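Local coordinates for thiol-activated cytolysin (PDB 6NAL), which probably binds cholesterol-rich target membranes and assembles into large pores, as a cytolysin of the cholesterol-dependent family from a Gram-negative bacterium, at residues E38-S43 with R419-N424; T383-S388 with I396-W401. All coordinates share one frame; numbering follows the deposited sequence.

Contact 1 (E38-S43 with R419-N424); sequences ERFDDS and RGNARN
The guanidinium of Arg-419 lies flat on one face of the Phe-40 ring, and the amide of Asn-421 meets the edge of that ring. This is a cation-pi stack. It joins the end of strand 37-41 to a type I beta turn, Arg-419 to Ala-422, that leads into strand 422-432 of the C-terminal beta-sandwich domain. CZ of Arg-419 is 3.4 Å from the Phe-40 ring centroid, and the two planes are only 6° apart. NH1 of Arg-419 sits over the ring centre, while NH2 reaches toward CZ and CE2 of Phe-40. The arginine chain bends at chi3 (-67°), which turns its flat end over the ring. It runs in roughly perpendicular to the phenylalanine side chain, although the flat groups are nearly parallel.

At the ring edge, CG of Asn-421 is 3.7 Å from CZ of Phe-40. The ring also meets Tyr-45 on strand 44-59.

The turn is closed by a bond from Ala-422 N to Arg-419 O. Its Gly-420 O accepts a hydrogen bond from NH1 of Arg-423, 2.8 Å long and in the carbonyl plane. The guanidinium of Arg-423 also makes a cation-pi contact with Tyr-363. One backbone hydrogen bond links the two segments: Gly-420 N donates to Ser-43 O at 3.0 Å, with an N-H...O angle of 146°.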
loop_
_atom_site.group_PDB
_atom_site.type_symbol
_atom_site.label_atom_id
_atom_site.label_comp_id
_atom_site.label_asym_id
_atom_site.label_seq_id
_atom_site.Cartn_x
_atom_site.Cartn_y
_atom_site.Cartn_z
ATOM N N GLU A 38 -9.180 -9.679 7.778
ATOM C CA GLU A 38 -7.980 -10.233 8.361
ATOM C C GLU A 38 -8.253 -11.645 8.837
ATOM O O GLU A 38 -9.391 -12.030 9.115
ATOM C CB GLU A 38 -7.495 -9.350 9.531
ATOM C CG GLU A 38 -8.466 -9.326 10.793
ATOM C CD GLU A 38 -7.778 -8.761 12.103
ATOM O OE1 GLU A 38 -6.887 -7.903 11.997
ATOM O OE2 GLU A 38 -8.123 -9.168 13.233
ATOM N N ARG A 39 -7.178 -12.401 8.943
ATOM C CA ARG A 39 -7.205 -13.662 9.652
ATOM C C ARG A 39 -5.777 -14.068 9.962
ATOM O O ARG A 39 -4.805 -13.501 9.447
ATOM C CB ARG A 39 -7.904 -14.752 8.833
ATOM C CG ARG A 39 -7.153 -15.136 7.603
ATOM C CD ARG A 39 -8.004 -15.980 6.642
ATOM N NE ARG A 39 -7.274 -16.154 5.389
ATOM C CZ ARG A 39 -6.332 -17.070 5.228
ATOM N NH1 ARG A 39 -6.061 -17.897 6.235
ATOM N NH2 ARG A 39 -5.691 -17.167 4.068
ATOM N N PHE A 40 -5.681 -15.099 10.777
ATOM C CA PHE A 40 -4.422 -15.717 11.132
ATOM C C PHE A 40 -4.328 -17.131 10.606
ATOM O O PHE A 40 -5.287 -17.902 10.700
ATOM C CB PHE A 40 -4.263 -15.784 12.639
ATOM C CG PHE A 40 -4.005 -14.479 13.260
ATOM C CD1 PHE A 40 -2.711 -14.027 13.402
ATOM C CD2 PHE A 40 -5.057 -13.698 13.692
ATOM C CE1 PHE A 40 -2.464 -12.793 13.991
ATOM C CE2 PHE A 40 -4.823 -12.465 14.264
ATOM C CZ PHE A 40 -3.518 -12.015 14.432
ATOM N N ASP A 41 -3.148 -17.479 10.121
ATOM C CA ASP A 41 -2.774 -18.856 9.800
ATOM C C ASP A 41 -1.597 -19.180 10.729
ATOM O O ASP A 41 -0.430 -19.035 10.354
ATOM C CB ASP A 41 -2.417 -19.015 8.326
ATOM C CG ASP A 41 -1.745 -20.357 8.029
ATOM O OD1 ASP A 41 -1.688 -21.207 8.964
ATOM O OD2 ASP A 41 -1.291 -20.552 6.865
ATOM N N ASP A 42 -1.924 -19.590 11.959
ATOM C CA ASP A 42 -0.965 -19.759 13.059
ATOM C C ASP A 42 -0.327 -18.413 13.401
ATOM O O ASP A 42 -1.052 -17.473 13.779
ATOM C CB ASP A 42 -0.016 -20.892 12.662
ATOM C CG ASP A 42 -0.649 -22.279 12.850
ATOM O OD1 ASP A 42 -1.252 -22.527 13.931
ATOM O OD2 ASP A 42 -0.556 -23.110 11.908
ATOM N N SER A 43 0.990 -18.281 13.379
ATOM C CA SER A 43 1.572 -16.992 13.700
ATOM C C SER A 43 1.512 -16.038 12.519
ATOM O O SER A 43 1.897 -14.877 12.658
ATOM C CB SER A 43 3.033 -17.143 14.204
ATOM O OG SER A 43 3.850 -17.953 13.390
ATOM N N ARG A 419 2.989 -12.614 16.821
ATOM C CA ARG A 419 2.308 -12.872 15.573
ATOM C C ARG A 419 2.562 -11.741 14.600
ATOM O O ARG A 419 3.073 -10.694 14.948
ATOM C CB ARG A 419 0.829 -13.070 15.820
ATOM C CG ARG A 419 0.602 -14.194 16.807
ATOM C CD ARG A 419 -0.819 -14.709 16.783
ATOM N NE ARG A 419 -1.739 -13.695 17.284
ATOM C CZ ARG A 419 -3.060 -13.783 17.167
ATOM N NH1 ARG A 419 -3.584 -14.849 16.571
ATOM N NH2 ARG A 419 -3.845 -12.821 17.641
ATOM N N GLY A 420 2.216 -11.987 13.343
ATOM C CA GLY A 420 2.510 -11.082 12.246
ATOM C C GLY A 420 1.794 -9.745 12.313
ATOM O O GLY A 420 2.148 -8.834 11.557
ATOM N N ASN A 421 0.806 -9.600 13.186
ATOM C CA ASN A 421 0.206 -8.295 13.402
ATOM C C ASN A 421 1.008 -7.387 14.343
ATOM O O ASN A 421 0.597 -6.248 14.569
ATOM C CB ASN A 421 -1.223 -8.486 13.909
ATOM C CG ASN A 421 -1.284 -9.183 15.242
ATOM O OD1 ASN A 421 -0.456 -10.043 15.564
ATOM N ND2 ASN A 421 -2.290 -8.828 16.029
ATOM N N ALA A 422 2.161 -7.792 14.844
ATOM C CA ALA A 422 2.922 -6.918 15.727
ATOM C C ALA A 422 3.914 -6.066 14.949
ATOM O O ALA A 422 4.646 -6.587 14.113
ATOM C CB ALA A 422 3.648 -7.758 16.770
ATOM N N ARG A 423 3.931 -4.761 15.231
ATOM C CA ARG A 423 4.835 -3.808 14.603
ATOM C C ARG A 423 5.562 -2.997 15.666
ATOM O O ARG A 423 5.189 -2.992 16.853
ATOM C CB ARG A 423 4.119 -2.777 13.725
ATOM C CG ARG A 423 2.982 -3.270 12.908
ATOM C CD ARG A 423 3.460 -3.673 11.501
ATOM N NE ARG A 423 2.300 -3.837 10.622
ATOM C CZ ARG A 423 1.737 -5.001 10.350
ATOM N NH1 ARG A 423 2.277 -6.093 10.862
ATOM N NH2 ARG A 423 0.656 -5.067 9.563
ATOM N N ASN A 424 6.559 -2.224 15.213
ATOM C CA ASN A 424 7.077 -1.087 16.001
ATOM C C ASN A 424 7.694 -1.525 17.328
ATOM O O ASN A 424 7.412 -0.985 18.401
ATOM C CB ASN A 424 5.949 -0.077 16.209
ATOM C CG ASN A 424 6.451 1.297 16.521
ATOM O OD1 ASN A 424 7.655 1.527 16.573
ATOM N ND2 ASN A 424 5.525 2.229 16.762
#

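Contact 2 (T383-S388 with I396-W401); sequences TWDEIS and IRHKGW
Trp-384 and Lys-399 form a hydrogen-bonded pair in an antiparallel beta hairpin, strands 378-389 and 394-408, within the C-terminal beta-sandwich domain. Backbone bonds come first. Trp-384 N donates to Lys-399 O at 3.0 Å, and Lys-399 N returns a bond to Trp-384 O. Glu-386 and Arg-397 pair in the same way. A water accepts from NH1 of Arg-397 and donates to Glu-386 O, which thus takes a second bond.

The polar side chains follow. NE1 of Trp-384 donates to OE2 of Glu-386 at 2.9 Å, almost straight at 176°. It meets the carboxylate on its anti side. OE1 of Glu-386 lies 4.4 Å from NZ of Lys-399, too far for a salt bridge. On the other face of the sheet, ND1 of His-398 makes a weak bond to OD1 of Asp-385 at 3.4 Å, with OD1 at the ring edge. Arg-397 has its main partner in Glu-390, a salt bridge through NH2.

The apolar contacts complete the hairpin. CB of Lys-399 sits over the five-membered ring of Trp-384, a CH-pi contact at 4.2 Å from the centroid. CG of Trp-384 takes the place between backbone N and carbonyl carbon (chi1 60°), which brings the indole over the partner strand. CD1 of Ile-387 meets CG1 of Ile-396 at 4.0 Å, the two side chains lying alongside each other.

Ile-396 and Arg-397 also pair in parallel with a strand of the second subunit, so the sheet continues across that interface. The bond to Glu-386, with Lys-399 CB over the ring, would limit rotation of the indole, and the nearby lysine would probably favour a charged carboxylate.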
loop_
_atom_site.group_PDB
_atom_site.type_symbol
_atom_site.label_atom_id
_atom_site.label_comp_id
_atom_site.label_asym_id
_atom_site.label_seq_id
_atom_site.Cartn_x
_atom_site.Cartn_y
_atom_site.Cartn_z
ATOM N N THR A 383 8.266 -3.533 24.236
ATOM C CA THR A 383 6.940 -3.043 23.897
ATOM C C THR A 383 6.732 -3.154 22.386
ATOM O O THR A 383 7.683 -3.265 21.610
ATOM C CB THR A 383 6.737 -1.588 24.369
ATOM O OG1 THR A 383 7.555 -0.730 23.573
ATOM C CG2 THR A 383 7.081 -1.436 25.895
ATOM N N TRP A 384 5.477 -3.156 21.968
ATOM C CA TRP A 384 5.174 -3.225 20.544
ATOM C C TRP A 384 3.729 -2.823 20.333
ATOM O O TRP A 384 2.952 -2.674 21.278
ATOM C CB TRP A 384 5.416 -4.618 19.952
ATOM C CG TRP A 384 4.600 -5.700 20.570
ATOM C CD1 TRP A 384 3.371 -6.101 20.189
ATOM C CD2 TRP A 384 4.967 -6.527 21.686
ATOM N NE1 TRP A 384 2.908 -7.098 21.030
ATOM C CE2 TRP A 384 3.879 -7.387 21.949
ATOM C CE3 TRP A 384 6.105 -6.625 22.487
ATOM C CZ2 TRP A 384 3.898 -8.327 22.979
ATOM C CZ3 TRP A 384 6.124 -7.562 23.515
ATOM C CH2 TRP A 384 5.032 -8.410 23.739
ATOM N N ASP A 385 3.371 -2.687 19.064
ATOM C CA ASP A 385 2.015 -2.346 18.678
ATOM C C ASP A 385 1.387 -3.541 17.986
ATOM O O ASP A 385 2.053 -4.234 17.226
ATOM C CB ASP A 385 2.004 -1.134 17.746
ATOM C CG ASP A 385 2.135 0.200 18.487
ATOM O OD1 ASP A 385 1.788 0.272 19.714
ATOM O OD2 ASP A 385 2.563 1.181 17.810
ATOM N N GLU A 386 0.110 -3.785 18.244
ATOM C CA GLU A 386 -0.613 -4.841 17.556
ATOM C C GLU A 386 -1.719 -4.259 16.681
ATOM O O GLU A 386 -2.542 -3.450 17.145
ATOM C CB GLU A 386 -1.186 -5.842 18.557
ATOM C CG GLU A 386 -0.145 -6.820 19.096
ATOM C CD GLU A 386 -0.648 -7.682 20.266
ATOM O OE1 GLU A 386 -1.891 -7.764 20.470
ATOM O OE2 GLU A 386 0.213 -8.286 20.969
ATOM N N ILE A 387 -1.763 -4.711 15.426
ATOM C CA ILE A 387 -2.665 -4.170 14.427
ATOM C C ILE A 387 -3.848 -5.097 14.295
ATOM O O ILE A 387 -3.706 -6.317 14.297
ATOM C CB ILE A 387 -1.928 -3.987 13.094
ATOM C CG1 ILE A 387 -1.262 -2.612 13.056
ATOM C CG2 ILE A 387 -2.857 -4.021 11.925
ATOM C CD1 ILE A 387 -0.531 -2.276 14.355
ATOM N N SER A 388 -5.024 -4.509 14.181
ATOM C CA SER A 388 -6.263 -5.246 14.011
ATOM C C SER A 388 -7.158 -4.474 13.035
ATOM O O SER A 388 -7.088 -3.246 12.939
ATOM C CB SER A 388 -6.892 -5.475 15.396
ATOM O OG SER A 388 -7.800 -6.537 15.333
ATOM N N ILE A 396 -4.990 -0.002 16.510
ATOM C CA ILE A 396 -3.596 -0.119 16.909
ATOM C C ILE A 396 -3.570 -0.137 18.426
ATOM O O ILE A 396 -3.966 0.848 19.055
ATOM C CB ILE A 396 -2.753 1.037 16.357
ATOM C CG1 ILE A 396 -2.770 0.993 14.820
ATOM C CG2 ILE A 396 -1.321 0.938 16.833
ATOM C CD1 ILE A 396 -2.253 2.272 14.170
ATOM N N ARG A 397 -3.144 -1.259 19.014
ATOM C CA ARG A 397 -3.085 -1.399 20.465
ATOM C C ARG A 397 -1.637 -1.499 20.947
ATOM O O ARG A 397 -0.904 -2.403 20.536
ATOM C CB ARG A 397 -3.861 -2.624 20.943
ATOM C CG ARG A 397 -5.302 -2.647 20.537
ATOM C CD ARG A 397 -6.034 -3.910 21.075
ATOM N NE ARG A 397 -7.473 -3.739 20.911
ATOM C CZ ARG A 397 -8.168 -4.215 19.880
ATOM N NH1 ARG A 397 -7.566 -4.909 18.944
ATOM N NH2 ARG A 397 -9.469 -3.993 19.789
ATOM N N HIS A 398 -1.228 -0.557 21.795
ATOM C CA HIS A 398 0.069 -0.614 22.445
ATOM C C HIS A 398 0.099 -1.749 23.453
ATOM O O HIS A 398 -0.828 -1.909 24.237
ATOM C CB HIS A 398 0.366 0.715 23.132
ATOM C CG HIS A 398 1.753 0.806 23.689
ATOM N ND1 HIS A 398 2.883 0.617 22.924
ATOM C CD2 HIS A 398 2.186 1.068 24.937
ATOM C CE1 HIS A 398 3.951 0.749 23.686
ATOM N NE2 HIS A 398 3.552 1.015 24.915
ATOM N N LYS A 399 1.156 -2.552 23.418
ATOM C CA LYS A 399 1.273 -3.723 24.271
ATOM C C LYS A 399 2.690 -3.820 24.841
ATOM O O LYS A 399 3.622 -3.157 24.389
ATOM C CB LYS A 399 0.959 -5.012 23.523
ATOM C CG LYS A 399 -0.399 -5.093 22.886
ATOM C CD LYS A 399 -1.466 -5.493 23.879
ATOM C CE LYS A 399 -2.691 -6.010 23.119
ATOM N NZ LYS A 399 -3.964 -5.813 23.870
ATOM N N GLY A 400 2.833 -4.662 25.851
ATOM C CA GLY A 400 4.062 -4.757 26.595
ATOM C C GLY A 400 4.287 -6.175 27.052
ATOM O O GLY A 400 3.363 -6.873 27.469
ATOM N N TRP A 401 5.528 -6.609 27.007
ATOM C CA TRP A 401 5.882 -7.885 27.597
ATOM C C TRP A 401 5.604 -7.879 29.092
ATOM O O TRP A 401 5.921 -6.907 29.789
ATOM C CB TRP A 401 7.355 -8.150 27.385
ATOM C CG TRP A 401 7.842 -9.416 27.922
ATOM C CD1 TRP A 401 7.256 -10.627 27.795
ATOM C CD2 TRP A 401 9.048 -9.621 28.652
ATOM N NE1 TRP A 401 8.023 -11.586 28.402
ATOM C CE2 TRP A 401 9.128 -10.988 28.942
ATOM C CE3 TRP A 401 10.050 -8.778 29.113
ATOM C CZ2 TRP A 401 10.183 -11.535 29.630
ATOM C CZ3 TRP A 401 11.091 -9.317 29.800
ATOM C CH2 TRP A 401 11.159 -10.687 30.047
HETATM O O HOH W 1 -4.902 -4.935 17.909
#

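How the contacts relate
Contact 1 and contact 2 have centres about 11 Å apart and meet on strand 378-389. This strand lies between strand 394-408, its partner in contact 2, and strand 422-432, which follows the turn of contact 1. Two probable backbone hydrogen bonds join them: Arg-423 N to Asp-385 O at 2.8 Å, and Ile-387 N to Asn-421 O at 2.9 Å. Weak side-chain bonds run from Asn-424 ND2 to Asp-385 OD2 and between Glu-38 OE2 and Ser-388 OG. Contact 1 thus ties residues 38-43, from far earlier in the chain, to the start of strand 422-432, which flanks strand 378-389 on the side away from strand 394-408.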